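Local coordinates for cellulose-binding protein (Saccharophagus degradans, PDB 2X32) that binds an octaprenyl diphosphate within its YceI-like domain, probably as a polyisoprenoid carrier, and is implicated in plant cell wall breakdown, at residues S78-T83 and L108-V113. Numbering follows the deposited sequence. Where two conformers were deposited one is given.
Sequences SVATVT and LDLHGV. With OTP ((2E,6E,10E,14E,18E,22E,26E)-3,7,11,15,19,23,27,31-octamethyldotriaconta-2,6,10,14,18,22,26,30-octaenyl trihydrogen diphosphate), chain C.
Leu108 holds CG opposite its backbone N (chi1 170°), and chi2 of 64° then swings CD1 across to Val82, whose own chi1 of -176° turns CG1 to the lipid and lets CG2 reach both the leucine and the lipid. This is an antiparallel pairing of neighbouring strands in the curled sheet of the YceI-like fold, which wraps round the prenyl chain of OTP. Val82 CG2 lies 3.7 Å from Leu108 CD1, the two side chains meeting at a slant, while Val82 CG1 touches OTP C14 at 3.7 Å. Farther along, the methyl of Ala80 packs against Leu110 CD1, which also reaches the methyl C23 of OTP at 3.9 Å. Leu108 CD2 approaches C20, and an apolar strip of the pocket wall runs from Val82 through Leu108 and Ala80 to Leu110, the Ala80 methyl joining the two leucines. In the backbone between these contacts, Thr81 and Asp109 form a hydrogen-bonded pair: Asp109 N gives an almost straight bond to Thr81 O (2.8 Å), and Thr81 N returns one to Asp109 O. Ala80 CA adds a CA-H...O contact of 3.1 Å to this same Asp109 O. On the face away from the lipid, Thr81 OG1 and Asp109 OD2 are linked through one water, which also donates a longer bond to Val79 O. Beyond Leu110 the chains separate, as Leu110-Val113 makes a type I' turn, leading back into strand 115-125. Strand 46-52 borders the other edge of 79-83. At the opening between strand and turn, a second water spans the gap, donating to Val79 O at 2.8 Å and accepting from His111 N at 2.9 Å.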
loop_
_atom_site.group_PDB
_atom_site.type_symbol
_atom_site.label_atom_id
_atom_site.label_comp_id
_atom_site.label_asym_id
_atom_site.label_seq_id
_atom_site.Cartn_x
_atom_site.Cartn_y
_atom_site.Cartn_z
ATOM N N SER A 78 3.629 2.447 13.699
ATOM C CA SER A 78 3.827 3.699 12.981
ATOM C C SER A 78 3.814 3.460 11.445
ATOM O O SER A 78 3.496 4.370 10.667
ATOM C CB SER A 78 5.103 4.405 13.385
ATOM O OG SER A 78 6.199 3.542 13.216
ATOM N N VAL A 79 4.264 2.289 11.020
ATOM C CA VAL A 79 4.396 1.937 9.592
ATOM C C VAL A 79 3.814 0.566 9.300
ATOM O O VAL A 79 3.683 -0.251 10.208
ATOM C CB VAL A 79 5.823 2.016 9.080
ATOM C CG1 VAL A 79 6.393 3.402 9.320
ATOM C CG2 VAL A 79 6.739 0.972 9.697
ATOM N N ALA A 80 3.397 0.372 8.046
ATOM C CA ALA A 80 3.041 -0.948 7.466
ATOM C C ALA A 80 4.118 -1.262 6.433
ATOM O O ALA A 80 4.588 -0.360 5.711
ATOM C CB ALA A 80 1.652 -0.960 6.830
ATOM N N THR A 81 4.590 -2.494 6.419
ATOM C CA THR A 81 5.746 -2.855 5.579
ATOM C C THR A 81 5.363 -3.988 4.674
ATOM O O THR A 81 4.852 -5.035 5.135
ATOM C CB THR A 81 6.905 -3.283 6.450
ATOM O OG1 THR A 81 7.221 -2.212 7.330
ATOM C CG2 THR A 81 8.083 -3.662 5.597
ATOM N N VAL A 82 5.545 -3.799 3.371
ATOM C CA VAL A 82 5.347 -4.839 2.386
ATOM C C VAL A 82 6.707 -5.327 1.892
ATOM O O VAL A 82 7.571 -4.529 1.545
ATOM C CB VAL A 82 4.575 -4.311 1.142
ATOM C CG1 VAL A 82 4.282 -5.430 0.172
ATOM C CG2 VAL A 82 3.271 -3.611 1.554
ATOM N N THR A 83 6.878 -6.638 1.857
ATOM C CA THR A 83 8.091 -7.215 1.318
ATOM C C THR A 83 7.736 -8.198 0.213
ATOM O O THR A 83 6.764 -8.959 0.320
ATOM C CB THR A 83 8.904 -7.892 2.421
ATOM O OG1 THR A 83 9.063 -7.004 3.532
ATOM C CG2 THR A 83 10.249 -8.264 1.903
ATOM N N LEU A 108 2.541 -8.487 3.860
ATOM C CA LEU A 108 2.102 -7.191 4.407
ATOM C C LEU A 108 2.082 -7.300 5.919
ATOM O O LEU A 108 1.293 -8.077 6.487
ATOM C CB LEU A 108 0.735 -6.765 3.882
ATOM C CG LEU A 108 0.114 -5.556 4.588
ATOM C CD1 LEU A 108 0.944 -4.259 4.384
ATOM C CD2 LEU A 108 -1.340 -5.360 4.009
ATOM N N ASP A 109 2.905 -6.498 6.587
ATOM C CA ASP A 109 2.948 -6.367 8.035
ATOM C C ASP A 109 2.176 -5.108 8.396
ATOM O O ASP A 109 2.697 -3.981 8.220
ATOM C CB ASP A 109 4.406 -6.301 8.516
ATOM C CG ASP A 109 4.537 -5.967 9.976
ATOM O OD1 ASP A 109 3.603 -6.262 10.721
ATOM O OD2 ASP A 109 5.563 -5.335 10.359
ATOM N N LEU A 110 0.907 -5.294 8.789
ATOM C CA LEU A 110 -0.007 -4.223 9.114
ATOM C C LEU A 110 -0.711 -4.531 10.404
ATOM O O LEU A 110 -1.275 -5.632 10.556
ATOM C CB LEU A 110 -1.055 -4.093 8.020
ATOM C CG LEU A 110 -2.240 -3.159 8.225
ATOM C CD1 LEU A 110 -1.708 -1.683 8.444
ATOM C CD2 LEU A 110 -3.205 -3.217 7.032
ATOM N N HIS A 111 -0.711 -3.547 11.297
ATOM C CA HIS A 111 -1.434 -3.633 12.541
ATOM C C HIS A 111 -1.118 -4.903 13.330
ATOM O O HIS A 111 -2.005 -5.514 13.964
ATOM C CB HIS A 111 -2.921 -3.452 12.276
ATOM C CG HIS A 111 -3.761 -3.230 13.490
ATOM N ND1 HIS A 111 -3.626 -2.168 14.368
ATOM C CD2 HIS A 111 -4.766 -3.990 13.976
ATOM C CE1 HIS A 111 -4.532 -2.304 15.346
ATOM N NE2 HIS A 111 -5.222 -3.397 15.115
ATOM N N GLY A 112 0.163 -5.274 13.296
ATOM C CA GLY A 112 0.683 -6.434 14.013
ATOM C C GLY A 112 0.275 -7.789 13.545
ATOM O O GLY A 112 0.465 -8.768 14.322
ATOM N N VAL A 113 -0.273 -7.905 12.335
ATOM C CA VAL A 113 -0.715 -9.197 11.811
ATOM C C VAL A 113 -0.149 -9.444 10.405
ATOM O O VAL A 113 -0.876 -9.207 9.408
ATOM C CB VAL A 113 -2.241 -9.293 11.726
ATOM C CG1 VAL A 113 -2.672 -10.729 11.422
ATOM C CG2 VAL A 113 -2.904 -8.882 13.027
HETATM O O7 OTP C . -20.217 10.306 7.822
HETATM P P2 OTP C . -19.426 11.147 8.789
HETATM O O5 OTP C . -20.184 11.439 10.072
HETATM O O6 OTP C . -18.758 12.346 8.172
HETATM O O4 OTP C . -18.226 10.131 9.289
HETATM P P1 OTP C . -16.649 10.251 8.959
HETATM O O2 OTP C . -16.498 9.715 7.549
HETATM O O3 OTP C . -15.995 11.535 9.425
HETATM O O1 OTP C . -15.897 9.084 9.792
HETATM C C40 OTP C . -16.127 7.723 9.375
HETATM C C39 OTP C . -14.810 7.062 8.946
HETATM C C37 OTP C . -14.679 6.361 7.836
HETATM C C38 OTP C . -15.752 6.112 6.768
HETATM C C36 OTP C . -13.340 5.698 7.527
HETATM C C35 OTP C . -13.328 4.200 7.689
HETATM C C34 OTP C . -11.970 3.611 7.260
HETATM C C32 OTP C . -11.788 2.425 6.666
HETATM C C33 OTP C . -12.927 1.558 6.248
HETATM C C31 OTP C . -10.355 2.057 6.255
HETATM C C30 OTP C . -9.781 0.762 6.771
HETATM C C29 OTP C . -8.398 0.480 6.193
HETATM C C27 OTP C . -7.948 -0.729 5.875
HETATM C C28 OTP C . -8.691 -2.035 6.144
HETATM C C26 OTP C . -6.628 -0.908 5.157
HETATM C C25 OTP C . -5.893 0.352 4.754
HETATM C C24 OTP C . -4.810 0.142 3.681
HETATM C C22 OTP C . -3.499 0.059 3.894
HETATM C C23 OTP C . -2.803 0.295 5.211
HETATM C C21 OTP C . -2.615 -0.227 2.714
HETATM C C20 OTP C . -1.975 -1.640 2.753
HETATM C C19 OTP C . -1.028 -1.920 1.586
HETATM C C17 OTP C . -1.286 -2.686 0.527
HETATM C C18 OTP C . -2.472 -3.567 0.345
HETATM C C16 OTP C . -0.291 -2.690 -0.623
HETATM C C15 OTP C . 0.282 -4.051 -0.894
HETATM C C14 OTP C . 1.504 -3.974 -1.775
HETATM C C12 OTP C . 1.846 -4.893 -2.712
HETATM C C13 OTP C . 0.964 -6.101 -3.022
HETATM C C11 OTP C . 3.098 -4.784 -3.520
HETATM C C10 OTP C . 3.885 -3.539 -3.413
HETATM C C9 OTP C . 5.004 -3.355 -4.439
HETATM C C7 OTP C . 6.323 -3.492 -4.224
HETATM C C8 OTP C . 6.987 -3.733 -2.883
HETATM C C6 OTP C . 7.248 -3.348 -5.410
HETATM C C5 OTP C . 7.673 -4.666 -6.029
HETATM C C4 OTP C . 8.667 -4.493 -7.140
HETATM C C2 OTP C . 8.678 -5.253 -8.239
HETATM C C3 OTP C . 7.782 -6.390 -8.590
HETATM C C1 OTP C . 9.750 -4.987 -9.258
HETATM O O HOH W 1 1.475 -1.712 11.031
HETATM O O HOH W 2 5.737 -2.638 9.595
#